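Local structure of pectate lyase (Pectobacterium carotovorum, 4U49) at residues K30-T35 / V213-T218; S70-F75 / D298-G303; W89-S94 / V99-A104; S121-A126 / K131-D136; V286-G291 / D326-F331. The protein probably depolymerises polygalacturonate and methyl-esterified pectins by calcium-dependent eliminative cleavage within the polysaccharide chain. All blocks are in the same frame, centred on the assembly; numbering follows the deposited sequence.

Contact 1. Residues K30-T35 / V213-T218; sequences KKDNAT and VAHNTT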
# COMPACT_ATOMS: atom_id res chain seq x y z
N LYS A 30 8.64 13.30 -1.98
CA LYS A 30 10.09 13.38 -2.15
C LYS A 30 10.75 12.99 -0.84
O LYS A 30 10.72 13.74 0.14
CB LYS A 30 10.51 14.79 -2.59
CG LYS A 30 11.98 14.91 -2.96
CD LYS A 30 12.29 16.26 -3.59
CE LYS A 30 13.78 16.44 -3.79
NZ LYS A 30 14.10 17.70 -4.51
N LYS A 31 11.32 11.79 -0.81
CA LYS A 31 11.75 11.15 0.43
C LYS A 31 12.68 9.99 0.13
O LYS A 31 12.58 9.37 -0.93
CB LYS A 31 10.52 10.67 1.21
CG LYS A 31 10.81 10.15 2.61
CD LYS A 31 11.00 11.28 3.59
CE LYS A 31 10.19 11.05 4.85
NZ LYS A 31 8.73 10.96 4.55
N ASP A 32 13.59 9.70 1.07
CA ASP A 32 14.50 8.57 0.96
C ASP A 32 15.32 8.59 -0.33
O ASP A 32 15.51 7.56 -0.97
CB ASP A 32 13.73 7.25 1.07
CG ASP A 32 12.92 7.16 2.36
OD1 ASP A 32 11.72 6.82 2.28
OD2 ASP A 32 13.48 7.42 3.44
N ASN A 33 15.79 9.78 -0.71
CA ASN A 33 16.63 9.98 -1.89
C ASN A 33 15.94 9.54 -3.18
O ASN A 33 16.57 8.95 -4.07
CB ASN A 33 17.96 9.24 -1.74
CG ASN A 33 18.66 9.58 -0.44
OD1 ASN A 33 19.03 8.69 0.33
ND2 ASN A 33 18.84 10.87 -0.19
N ALA A 34 14.65 9.84 -3.28
CA ALA A 34 13.86 9.50 -4.46
C ALA A 34 12.62 10.37 -4.50
O ALA A 34 12.26 10.98 -3.50
CB ALA A 34 13.49 8.03 -4.45
N THR A 35 11.97 10.43 -5.66
CA THR A 35 10.67 11.08 -5.75
C THR A 35 9.62 10.08 -6.21
O THR A 35 9.71 9.52 -7.30
CB THR A 35 10.70 12.30 -6.70
OG1 THR A 35 11.56 13.31 -6.16
CG2 THR A 35 9.30 12.88 -6.87
N VAL A 213 1.74 5.23 -1.49
CA VAL A 213 3.13 5.13 -1.06
C VAL A 213 3.18 5.17 0.46
O VAL A 213 2.57 6.05 1.08
CB VAL A 213 4.00 6.28 -1.63
CG1 VAL A 213 5.44 6.14 -1.16
CG2 VAL A 213 3.93 6.31 -3.16
N ALA A 214 3.89 4.23 1.07
CA ALA A 214 3.98 4.18 2.53
C ALA A 214 5.43 4.19 3.01
O ALA A 214 6.20 3.27 2.74
CB ALA A 214 3.26 2.96 3.06
N HIS A 215 5.80 5.24 3.73
CA HIS A 215 7.14 5.37 4.28
C HIS A 215 7.19 4.89 5.72
O HIS A 215 6.25 5.11 6.49
CB HIS A 215 7.62 6.82 4.19
CG HIS A 215 8.90 7.07 4.93
ND1 HIS A 215 10.14 6.86 4.36
CD2 HIS A 215 9.12 7.50 6.19
CE1 HIS A 215 11.07 7.16 5.25
NE2 HIS A 215 10.48 7.55 6.36
N ASN A 216 8.28 4.23 6.08
CA ASN A 216 8.50 3.80 7.46
C ASN A 216 9.96 3.94 7.87
O ASN A 216 10.85 3.86 7.03
CB ASN A 216 8.05 2.34 7.64
CG ASN A 216 8.08 1.90 9.09
OD1 ASN A 216 7.23 2.29 9.89
ND2 ASN A 216 9.07 1.07 9.44
N THR A 217 10.19 4.17 9.15
CA THR A 217 11.54 4.20 9.72
C THR A 217 11.62 3.18 10.85
O THR A 217 10.72 3.11 11.68
CB THR A 217 11.92 5.59 10.26
OG1 THR A 217 11.13 5.88 11.42
CG2 THR A 217 11.69 6.67 9.22
N THR A 218 12.70 2.41 10.88
CA THR A 218 12.85 1.36 11.90
C THR A 218 13.07 1.93 13.30
O THR A 218 13.75 2.94 13.48
CB THR A 218 14.03 0.43 11.57
OG1 THR A 218 15.12 1.19 11.04
CG2 THR A 218 13.61 -0.62 10.55

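Contact 2. Residues S70-F75 / D298-G303; sequences SSDRTF and DLRIKG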
# COMPACT_ATOMS: atom_id res chain seq x y z
N SER A 70 -0.94 -0.25 -18.10
CA SER A 70 -2.26 0.34 -17.88
C SER A 70 -2.67 0.33 -16.41
O SER A 70 -3.59 1.04 -16.01
CB SER A 70 -3.30 -0.39 -18.72
OG SER A 70 -3.45 -1.73 -18.30
N SER A 71 -2.00 -0.48 -15.60
CA SER A 71 -2.50 -0.76 -14.25
C SER A 71 -1.71 -0.10 -13.10
O SER A 71 -2.25 0.05 -12.00
CB SER A 71 -2.54 -2.27 -14.03
OG SER A 71 -1.26 -2.84 -14.20
N ASP A 72 -0.46 0.27 -13.35
CA ASP A 72 0.35 0.94 -12.33
C ASP A 72 -0.29 2.26 -11.91
O ASP A 72 -0.82 2.99 -12.75
CB ASP A 72 1.77 1.19 -12.83
CG ASP A 72 2.64 -0.06 -12.81
OD1 ASP A 72 2.12 -1.16 -12.54
OD2 ASP A 72 3.85 0.07 -13.09
N ARG A 73 -0.25 2.57 -10.62
CA ARG A 73 -0.74 3.86 -10.14
C ARG A 73 0.34 4.57 -9.33
O ARG A 73 0.05 5.51 -8.59
CB ARG A 73 -2.01 3.67 -9.29
CG ARG A 73 -3.22 3.15 -10.08
CD ARG A 73 -3.66 4.14 -11.16
NE ARG A 73 -4.88 3.71 -11.83
CZ ARG A 73 -4.91 3.01 -12.97
NH1 ARG A 73 -3.78 2.66 -13.57
NH2 ARG A 73 -6.08 2.67 -13.51
N THR A 74 1.57 4.10 -9.47
CA THR A 74 2.73 4.76 -8.88
C THR A 74 3.92 4.75 -9.84
O THR A 74 3.94 3.99 -10.81
CB THR A 74 3.20 4.09 -7.58
OG1 THR A 74 3.80 2.83 -7.88
CG2 THR A 74 2.05 3.90 -6.61
N PHE A 75 4.90 5.60 -9.57
CA PHE A 75 6.16 5.60 -10.29
C PHE A 75 7.27 6.12 -9.39
O PHE A 75 7.07 7.07 -8.64
CB PHE A 75 6.08 6.44 -11.57
CG PHE A 75 7.38 6.54 -12.31
CD1 PHE A 75 7.82 5.50 -13.11
CD2 PHE A 75 8.17 7.67 -12.20
CE1 PHE A 75 9.02 5.59 -13.79
CE2 PHE A 75 9.37 7.77 -12.88
CZ PHE A 75 9.80 6.72 -13.67
N ASP A 298 3.13 -9.76 -9.03
CA ASP A 298 4.10 -8.83 -9.59
C ASP A 298 4.75 -8.02 -8.48
O ASP A 298 4.40 -6.87 -8.23
CB ASP A 298 3.42 -7.92 -10.62
CG ASP A 298 4.35 -6.86 -11.19
OD1 ASP A 298 5.59 -7.01 -11.09
OD2 ASP A 298 3.83 -5.87 -11.75
N LEU A 299 5.71 -8.63 -7.80
CA LEU A 299 6.39 -7.98 -6.69
C LEU A 299 7.80 -7.55 -7.07
O LEU A 299 8.60 -8.36 -7.53
CB LEU A 299 6.43 -8.93 -5.49
CG LEU A 299 7.05 -8.41 -4.19
CD1 LEU A 299 6.31 -7.18 -3.69
CD2 LEU A 299 7.05 -9.50 -3.13
N ARG A 300 8.09 -6.26 -6.88
CA ARG A 300 9.42 -5.73 -7.16
C ARG A 300 10.09 -5.30 -5.86
O ARG A 300 9.52 -4.53 -5.08
CB ARG A 300 9.33 -4.53 -8.12
CG ARG A 300 8.39 -4.72 -9.30
CD ARG A 300 7.99 -3.36 -9.86
NE ARG A 300 7.03 -3.44 -10.97
CZ ARG A 300 5.73 -3.64 -10.82
NH1 ARG A 300 5.21 -3.80 -9.61
NH2 ARG A 300 4.94 -3.68 -11.89
N ILE A 301 11.30 -5.79 -5.61
CA ILE A 301 12.00 -5.48 -4.37
C ILE A 301 13.42 -5.00 -4.65
O ILE A 301 14.14 -5.61 -5.45
CB ILE A 301 12.05 -6.71 -3.43
CG1 ILE A 301 10.63 -7.20 -3.12
CG2 ILE A 301 12.78 -6.37 -2.15
CD1 ILE A 301 10.59 -8.43 -2.24
N LYS A 302 13.81 -3.91 -4.00
CA LYS A 302 15.15 -3.36 -4.17
C LYS A 302 16.23 -4.35 -3.73
O LYS A 302 16.23 -4.81 -2.59
CB LYS A 302 15.30 -2.05 -3.39
CG LYS A 302 16.69 -1.44 -3.48
CD LYS A 302 16.79 -0.17 -2.65
CE LYS A 302 18.18 0.44 -2.74
NZ LYS A 302 18.34 1.62 -1.84
N GLY A 303 17.13 -4.67 -4.65
CA GLY A 303 18.23 -5.58 -4.38
C GLY A 303 17.77 -6.97 -3.97
O GLY A 303 18.37 -7.59 -3.09

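Contact 3. Residues W89-S94 / V99-A104; sequences WVDTVS and VLKSNA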
# COMPACT_ATOMS: atom_id res chain seq x y z
N TRP A 89 3.68 15.36 -14.23
CA TRP A 89 2.37 15.04 -14.79
C TRP A 89 2.31 13.56 -15.14
O TRP A 89 3.32 12.97 -15.52
CB TRP A 89 2.07 15.85 -16.05
CG TRP A 89 2.01 17.33 -15.87
CD1 TRP A 89 0.88 18.09 -15.75
CD2 TRP A 89 3.12 18.23 -15.84
NE1 TRP A 89 1.23 19.42 -15.63
CE2 TRP A 89 2.59 19.53 -15.68
CE3 TRP A 89 4.50 18.07 -15.92
CZ2 TRP A 89 3.40 20.66 -15.60
CZ3 TRP A 89 5.31 19.19 -15.84
CH2 TRP A 89 4.76 20.47 -15.68
N VAL A 90 1.12 12.96 -15.04
CA VAL A 90 0.90 11.66 -15.67
C VAL A 90 -0.23 11.78 -16.70
O VAL A 90 -1.26 12.42 -16.44
CB VAL A 90 0.58 10.54 -14.65
CG1 VAL A 90 1.75 10.32 -13.70
CG2 VAL A 90 -0.68 10.86 -13.86
N ASP A 91 -0.02 11.19 -17.87
CA ASP A 91 -1.03 11.15 -18.91
C ASP A 91 -1.55 9.73 -19.03
O ASP A 91 -0.76 8.79 -19.07
CB ASP A 91 -0.47 11.62 -20.26
CG ASP A 91 -0.30 13.12 -20.34
OD1 ASP A 91 -0.40 13.80 -19.30
OD2 ASP A 91 -0.06 13.63 -21.46
N THR A 92 -2.87 9.56 -19.07
CA THR A 92 -3.42 8.24 -19.32
C THR A 92 -3.99 8.18 -20.73
O THR A 92 -4.63 9.12 -21.20
CB THR A 92 -4.52 7.86 -18.32
OG1 THR A 92 -5.65 8.73 -18.49
CG2 THR A 92 -4.00 7.97 -16.90
N VAL A 93 -3.74 7.07 -21.42
CA VAL A 93 -4.26 6.87 -22.76
C VAL A 93 -5.31 5.76 -22.73
O VAL A 93 -5.04 4.66 -22.26
CB VAL A 93 -3.14 6.52 -23.76
CG1 VAL A 93 -3.70 6.41 -25.17
CG2 VAL A 93 -2.04 7.56 -23.69
N SER A 94 -6.51 6.07 -23.22
CA SER A 94 -7.61 5.13 -23.19
C SER A 94 -7.82 4.48 -24.55
O SER A 94 -7.20 4.88 -25.54
CB SER A 94 -8.90 5.82 -22.74
OG SER A 94 -8.82 6.23 -21.39
N VAL A 99 -6.53 11.16 -24.50
CA VAL A 99 -5.43 11.32 -23.55
C VAL A 99 -5.83 12.28 -22.45
O VAL A 99 -6.20 13.42 -22.71
CB VAL A 99 -4.15 11.82 -24.23
CG1 VAL A 99 -3.00 11.91 -23.23
CG2 VAL A 99 -3.77 10.92 -25.40
N LEU A 100 -5.77 11.80 -21.21
CA LEU A 100 -6.14 12.59 -20.05
C LEU A 100 -4.91 12.98 -19.24
O LEU A 100 -4.16 12.11 -18.80
CB LEU A 100 -7.14 11.82 -19.18
CG LEU A 100 -7.48 12.40 -17.81
CD1 LEU A 100 -8.24 13.71 -17.94
CD2 LEU A 100 -8.27 11.39 -16.98
N LYS A 101 -4.71 14.28 -19.07
CA LYS A 101 -3.58 14.78 -18.29
C LYS A 101 -3.97 15.00 -16.84
O LYS A 101 -5.05 15.53 -16.54
CB LYS A 101 -3.05 16.08 -18.90
CG LYS A 101 -2.65 15.96 -20.36
CD LYS A 101 -2.14 17.29 -20.91
CE LYS A 101 -3.22 18.36 -20.86
NZ LYS A 101 -2.72 19.66 -21.38
N SER A 102 -3.09 14.60 -15.93
CA SER A 102 -3.32 14.83 -14.51
C SER A 102 -3.09 16.30 -14.17
O SER A 102 -2.66 17.09 -15.01
CB SER A 102 -2.38 13.97 -13.66
OG SER A 102 -1.05 14.45 -13.77
N ASN A 103 -3.37 16.66 -12.92
CA ASN A 103 -2.90 17.92 -12.37
C ASN A 103 -1.38 17.93 -12.37
O ASN A 103 -0.74 16.87 -12.35
CB ASN A 103 -3.42 18.13 -10.95
CG ASN A 103 -3.00 17.01 -10.02
OD1 ASN A 103 -3.46 15.87 -10.15
ND2 ASN A 103 -2.14 17.32 -9.05
N ALA A 104 -0.79 19.12 -12.40
CA ALA A 104 0.64 19.25 -12.17
C ALA A 104 0.90 19.05 -10.68
O ALA A 104 0.20 19.60 -9.84
CB ALA A 104 1.14 20.61 -12.63
O HOH W 1 -3.84 11.08 -16.43

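Contact 4. Residues S121-A126 / K131-D136; sequences SPECKA and KDKTVD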
# COMPACT_ATOMS: atom_id res chain seq x y z
N SER A 121 -13.70 16.50 -0.24
CA SER A 121 -15.01 16.17 0.31
C SER A 121 -15.11 16.59 1.76
O SER A 121 -14.14 16.47 2.51
CB SER A 121 -15.29 14.66 0.18
OG SER A 121 -16.39 14.27 0.99
N PRO A 122 -16.28 17.10 2.18
CA PRO A 122 -16.48 17.55 3.56
C PRO A 122 -16.31 16.42 4.58
O PRO A 122 -16.04 16.69 5.75
CB PRO A 122 -17.92 18.07 3.56
CG PRO A 122 -18.56 17.46 2.35
CD PRO A 122 -17.47 17.34 1.34
N GLU A 123 -16.45 15.18 4.14
CA GLU A 123 -16.31 14.04 5.04
C GLU A 123 -14.85 13.66 5.27
O GLU A 123 -14.55 12.85 6.14
CB GLU A 123 -17.10 12.84 4.51
CG GLU A 123 -18.61 13.05 4.52
CD GLU A 123 -19.38 11.77 4.25
OE1 GLU A 123 -19.08 10.73 4.88
OE2 GLU A 123 -20.30 11.80 3.39
N CYS A 124 -13.95 14.26 4.50
CA CYS A 124 -12.52 14.04 4.69
C CYS A 124 -12.00 14.75 5.93
O CYS A 124 -11.41 15.82 5.85
CB CYS A 124 -11.72 14.52 3.47
SG CYS A 124 -11.61 13.32 2.14
N LYS A 125 -12.23 14.14 7.09
CA LYS A 125 -11.78 14.70 8.36
C LYS A 125 -11.02 13.65 9.15
O LYS A 125 -11.27 12.45 9.00
CB LYS A 125 -12.96 15.24 9.16
CG LYS A 125 -13.66 16.43 8.53
CD LYS A 125 -14.93 16.79 9.30
CE LYS A 125 -15.43 18.18 8.91
NZ LYS A 125 -15.63 18.32 7.44
N ALA A 126 -10.10 14.08 10.00
CA ALA A 126 -9.36 13.15 10.85
C ALA A 126 -10.32 12.43 11.80
O ALA A 126 -11.11 13.07 12.49
CB ALA A 126 -8.28 13.88 11.63
N LYS A 131 -19.26 5.68 5.35
CA LYS A 131 -20.06 4.49 5.07
C LYS A 131 -20.73 4.51 3.70
O LYS A 131 -21.31 5.51 3.29
CB LYS A 131 -21.15 4.33 6.14
CG LYS A 131 -20.78 4.82 7.52
CD LYS A 131 -21.99 4.81 8.43
CE LYS A 131 -21.90 5.90 9.50
NZ LYS A 131 -21.13 5.44 10.69
N ASP A 132 -20.62 3.38 3.00
CA ASP A 132 -21.36 3.12 1.77
C ASP A 132 -21.23 4.23 0.73
O ASP A 132 -22.21 4.59 0.07
CB ASP A 132 -22.84 2.89 2.09
CG ASP A 132 -23.06 1.71 3.00
OD1 ASP A 132 -22.46 0.65 2.75
OD2 ASP A 132 -23.83 1.84 3.98
N LYS A 133 -20.03 4.77 0.57
CA LYS A 133 -19.80 5.81 -0.41
C LYS A 133 -18.32 5.96 -0.73
O LYS A 133 -17.46 5.38 -0.06
CB LYS A 133 -20.35 7.15 0.08
CG LYS A 133 -19.57 7.76 1.23
CD LYS A 133 -20.27 9.00 1.77
CE LYS A 133 -21.62 8.65 2.36
NZ LYS A 133 -22.26 9.83 3.01
N THR A 134 -18.03 6.74 -1.77
CA THR A 134 -16.66 7.04 -2.17
C THR A 134 -16.35 8.49 -1.86
O THR A 134 -17.11 9.39 -2.22
CB THR A 134 -16.43 6.76 -3.66
OG1 THR A 134 -16.57 5.36 -3.91
CG2 THR A 134 -15.05 7.22 -4.09
N VAL A 135 -15.23 8.72 -1.19
CA VAL A 135 -14.86 10.07 -0.76
C VAL A 135 -13.49 10.48 -1.29
O VAL A 135 -12.51 9.75 -1.13
CB VAL A 135 -14.90 10.17 0.77
CG1 VAL A 135 -14.24 11.44 1.24
CG2 VAL A 135 -16.35 10.12 1.26
N ASP A 136 -13.43 11.64 -1.94
CA ASP A 136 -12.21 12.16 -2.54
C ASP A 136 -11.63 13.26 -1.66
O ASP A 136 -12.21 14.34 -1.54
CB ASP A 136 -12.49 12.69 -3.95
CG ASP A 136 -11.23 12.99 -4.75
OD1 ASP A 136 -10.15 13.18 -4.15
OD2 ASP A 136 -11.33 13.06 -6.00
O HOH W 2 -20.46 8.42 5.34

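Contact 5. Residues V286-G291 / D326-F331; sequences VNRNFG and DKYGEF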
# COMPACT_ATOMS: atom_id res chain seq x y z
N VAL A 286 1.81 -16.83 6.31
CA VAL A 286 0.50 -17.49 6.29
C VAL A 286 0.47 -18.70 7.21
O VAL A 286 1.46 -19.41 7.37
CB VAL A 286 0.12 -17.93 4.86
CG1 VAL A 286 -0.12 -16.71 3.97
CG2 VAL A 286 1.21 -18.82 4.26
N ASN A 287 -0.69 -18.94 7.82
CA ASN A 287 -0.91 -20.15 8.61
C ASN A 287 -1.34 -21.31 7.72
O ASN A 287 -2.45 -21.31 7.20
CB ASN A 287 -1.95 -19.91 9.69
CG ASN A 287 -1.48 -18.94 10.75
OD1 ASN A 287 -0.33 -19.00 11.19
ND2 ASN A 287 -2.36 -18.03 11.15
N ARG A 288 -0.45 -22.28 7.56
CA ARG A 288 -0.68 -23.42 6.68
C ARG A 288 -1.95 -24.19 7.04
O ARG A 288 -2.72 -24.59 6.16
CB ARG A 288 0.52 -24.37 6.70
CG ARG A 288 0.33 -25.64 5.89
CD ARG A 288 1.44 -26.65 6.19
NE ARG A 288 2.74 -26.19 5.70
CZ ARG A 288 3.89 -26.80 5.98
NH1 ARG A 288 3.91 -27.88 6.76
NH2 ARG A 288 5.03 -26.32 5.50
N ASN A 289 -2.17 -24.39 8.34
CA ASN A 289 -3.27 -25.22 8.81
C ASN A 289 -4.63 -24.52 8.78
O ASN A 289 -5.67 -25.18 8.79
CB ASN A 289 -2.98 -25.72 10.22
CG ASN A 289 -2.67 -24.60 11.20
OD1 ASN A 289 -1.93 -23.66 10.89
ND2 ASN A 289 -3.25 -24.69 12.40
N PHE A 290 -4.63 -23.19 8.74
CA PHE A 290 -5.88 -22.44 8.77
C PHE A 290 -6.33 -22.04 7.37
O PHE A 290 -7.32 -21.32 7.21
CB PHE A 290 -5.75 -21.21 9.67
CG PHE A 290 -5.69 -21.53 11.14
CD1 PHE A 290 -6.34 -22.64 11.65
CD2 PHE A 290 -4.97 -20.73 12.01
CE1 PHE A 290 -6.29 -22.95 13.00
CE2 PHE A 290 -4.91 -21.03 13.36
CZ PHE A 290 -5.57 -22.14 13.86
N GLY A 291 -5.61 -22.50 6.35
CA GLY A 291 -6.04 -22.33 4.98
C GLY A 291 -5.71 -20.99 4.34
O GLY A 291 -6.17 -20.71 3.23
N ASP A 326 5.09 -22.09 15.20
CA ASP A 326 6.36 -22.46 14.58
C ASP A 326 6.41 -21.99 13.13
O ASP A 326 5.40 -21.97 12.43
CB ASP A 326 6.57 -23.97 14.64
CG ASP A 326 6.56 -24.49 16.06
OD1 ASP A 326 7.27 -23.92 16.91
OD2 ASP A 326 5.84 -25.48 16.32
N LYS A 327 7.61 -21.60 12.69
CA LYS A 327 7.82 -21.23 11.30
C LYS A 327 8.32 -22.42 10.49
O LYS A 327 9.30 -23.06 10.88
CB LYS A 327 8.82 -20.08 11.19
CG LYS A 327 9.18 -19.72 9.75
CD LYS A 327 10.41 -18.84 9.67
CE LYS A 327 10.14 -17.43 10.17
NZ LYS A 327 11.34 -16.56 9.99
N TYR A 328 7.65 -22.73 9.38
CA TYR A 328 8.10 -23.81 8.51
C TYR A 328 9.17 -23.34 7.54
O TYR A 328 10.00 -24.13 7.09
CB TYR A 328 6.93 -24.41 7.72
CG TYR A 328 5.89 -25.14 8.54
CD1 TYR A 328 4.58 -24.70 8.58
CD2 TYR A 328 6.22 -26.28 9.27
CE1 TYR A 328 3.62 -25.36 9.31
CE2 TYR A 328 5.26 -26.95 10.02
CZ TYR A 328 3.96 -26.48 10.03
OH TYR A 328 2.99 -27.13 10.76
N GLY A 329 9.13 -22.06 7.20
CA GLY A 329 10.11 -21.48 6.29
C GLY A 329 9.47 -20.84 5.07
O GLY A 329 8.26 -20.61 5.04
N GLU A 330 10.29 -20.53 4.07
CA GLU A 330 9.82 -19.90 2.85
C GLU A 330 9.39 -20.95 1.82
O GLU A 330 10.08 -21.95 1.63
CB GLU A 330 10.89 -18.99 2.26
CG GLU A 330 10.45 -18.23 1.02
CD GLU A 330 11.52 -17.31 0.49
OE1 GLU A 330 12.72 -17.60 0.70
OE2 GLU A 330 11.18 -16.28 -0.13
N PHE A 331 8.27 -20.71 1.16
CA PHE A 331 7.74 -21.66 0.19
C PHE A 331 7.25 -21.00 -1.09
O PHE A 331 6.85 -19.83 -1.09
CB PHE A 331 6.60 -22.47 0.82
CG PHE A 331 7.05 -23.39 1.91
CD1 PHE A 331 7.42 -24.69 1.63
CD2 PHE A 331 7.12 -22.95 3.22
CE1 PHE A 331 7.84 -25.54 2.63
CE2 PHE A 331 7.54 -23.79 4.23
CZ PHE A 331 7.89 -25.09 3.93

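Contact 1. Residues K30-T35 / V213-T218
Lys31 and Asp32 close on the imidazole of His215 from two directions, one over a ring face and the other at the ring edge. From Lys31 CB the chain leaves with CG anti to the backbone N (chi1 -172°), which brings CG to 3.8 Å from His215 ND1. Bends at each later torsion then fold the chain over the ring. CE lies almost above the middle, 3.9 Å from the His215 ring centroid, a CH-pi contact with the lysine chain running roughly at right angles to the histidine side chain. At the tip, NZ is 3.8 Å from His215 CD2 and makes a weak hydrogen bond to the carbonyl oxygen of Glu193. The edge belongs to Asp32. His215 ND1 donates over 2.6 Å to Asp32 OD1, which accepts through its syn lone pair. That bond is short but bent (131° at the hydrogen), and carboxylate and ring are nearly coplanar. Asp32 OD1 has a second partner in Thr247 OG1. The imidazole is thus fixed in rotation and lies about 4 Å from the side chain of Asp194, which with Asn216 belongs to the calcium site seen in this protein, although no calcium is bound to this chain in the model. Lys31 and Asp32 sit at the tight turn between antiparallel strands 24-31 and 34-41, while strand 213-216 runs parallel to strands 184-192 and 244-247 in the beta-helix.

Contact 2. Residues S70-F75 / D298-G303
Asp72 and Arg300 face each other across the joint between the N-terminal beta domain and the parallel beta-helix, and with Asp298 they form a salt-bridge network. Its ionic part is uneven. Asp72 OD1 lies 3.8 Å from Arg300 NH2, a long salt bridge in which the oxygen stands well out of the guanidinium plane, and the two flat groups are turned 79° apart. No N-H points at the oxygen, so charge attraction alone acts here. Within its own segment Arg300 makes a short salt bridge, with 2.5 Å between Asp298 OD2 and Arg300 NH2, and Asp298 OD1 hangs over the middle of the guanidinium face. CG of Arg300 lies beside the backbone N (chi1 -44°), and the chain then runs extended to NE, reaching toward Asp72 from the strand. The carboxylates of Asp72 and Asp298 are like charges, with 5.1 Å between Asp72 OD1 and Asp298 OD2, and the arginine probably offsets their repulsion. Hydrogen bonds brace the loop that carries Asp72. Asp72 N is hydrogen-bonded to Asn69 OD1, and Thr74 OG1 ties the following strand to Asn243 and Thr245 of the beta-helix side. Arg73 NH1 clamps two carbonyls of the loop in its guanidinium plane, donating to Ser70 O at 2.9 Å in a nearly straight hydrogen bond (171°) and to Asp72 O at 3.1 Å.

Contact 3. Residues W89-S94 / V99-A104
Val90 and Ser102 mark the tight part of this contact, where backbone and side chain interlock. Ser102 N donates to Val90 O, while the amide of Val90 is taken by a hydroxyl in place of a carbonyl: Val90 N points almost straight at Ser102 OG, 2.9 Å away (171° at the hydrogen). The serine can do this because OG is turned between its own backbone N and carbonyl carbon (chi1 71°). The same OG donates to Asn103 O, so one accepted and one donated hydrogen bond hold it. Val90 CG2 packs at 3.5 Å on Ser102 CB, and next door the five-membered ring of Trp89 receives Ala104 CA over its face, 3.9 Å from the ring centroid, with Ala104 CB only 3.2 Å from Trp89 NE1. Backbone hydrogen bonds in both directions couple Thr92 and Leu100, a hydrogen-bonded antiparallel pair, and their side chains lie side by side, with Thr92 OG1 3.5 Å from Leu100 CB. A water donates to both Val90 O and Leu100 O. The face of Asp91, Val93 and exposed Val99 and Lys101 is looser. Asp91 OD1 rests against Lys101 CG at 3.3 Å, but the lysine chain leads away, leaving Lys101 NZ 6.6 Å from Asp91 OD2. Val93 and Val99 merely touch, CG2 to CG2, at 4.1 Å. Together the segments form a beta hairpin at the edge of a four-stranded antiparallel sheet, where Val90 and Leu100 face strand 34-41 of the three-stranded partner sheet, in a strand order like that of fibronectin type III domains.

Contact 4. Residues S121-A126 / K131-D136
Glu123 and Lys133 reach toward each other from opposite directions. The glutamate chain runs extended beyond CG, whereas the lysine bends at chi3, and Lys133 NZ comes to 2.8 Å from Glu123 OE2 on the syn lone pair, the side of the other oxygen. That oxygen, Glu123 OE1, accepts from a water at 2.7 Å, and the water in turn accepts a hydrogen bond from Lys131 N, so both carboxylate oxygens are tied to segment 131-136. Nearer the turn Ser121 to Cys124, Val135 aims its two methyls at that turn. CG1 is anti to the backbone N (chi1 167°), which sets it against both Cys124 SG, at 3.4 Å, and Ser121 CB, at 3.5 Å. The turn itself is type I, and Ser121 OG also accepts from Glu123 N, an ST turn. At its start Ser121 N donates to Asp136 O over 2.9 Å in a nearly straight hydrogen bond (170°). Cys124 is disulfide-bonded to Cys137, the residue immediately after segment 131-136. Segment 121-126 precedes strand 128-131, at the first turn of the parallel beta-helix, and segment 131-136 begins at its last residue and runs on into strand 134-136. Here a covalent link and a buried methyl contact fix the inner part of the loop, while the salt bridge lies on the solvent side, at exposed Lys133, where water would probably weaken its attraction.

Contact 5. Residues V286-G291 / D326-F331
Arg288 reaches across to Tyr328 and Phe331 from just beyond strand 282-287. Before it, Val286 pairs through its backbone with Glu313 and Phe315 of strand 312-315, which lies between the two segments, and the Asn287 side chain is held by Arg255 NH2 and Cys257 O. Arg288 starts with CG anti to the backbone N (chi1 176°) and bends at chi3, which lays its guanidinium flat on the Tyr328 ring: the planes differ by 6° and Arg288 CZ is 3.6 Å from the ring centroid, a stacked cation-pi pair. NH1 sits over the ring centre, while NH2 is 3.4 Å from Tyr328 CG. The tyrosine is presented by a classic beta bulge, Tyr328 and Gly329 both facing Glu314, on strand 327-330, an edge strand that runs antiparallel to strand 312-315 and extends a parallel face of the beta-helix. Phe331 CZ meets the guanidinium at its edge, 3.5 Å from Arg288 NH2, with the phenyl plane turned 81° from the guanidinium. Arg288 NE is salt-bridged to Glu314 OE2, which should steady the stack. Next, Asn289 OD1 accepts from Gly317 N. Phe290 N then closes back on Asn287 O at 3.3 Å.

How the contacts relate
Contact 5 is a surface contact, whereas the other four are partly buried. Contacts 1 and 2 both join the three-stranded N-terminal sheet to the beta-helix, contact 1 from the turn between strands 24-31 and 34-41, contact 2 from the loop leading into 74-77, their centres about 15 Å apart. Both use charged side chains, but contact 1 sits next to the calcium site and contact 2 does not. Contact 3 stays within the N-terminal domain and is mainly backbone hydrogen bonding, while contact 4, at the first coil of the beta-helix, combines a disulfide-linked loop with a salt bridge. Contact 5 relies on stacking; the centres of contacts 3 and 5 are about 43 Å apart.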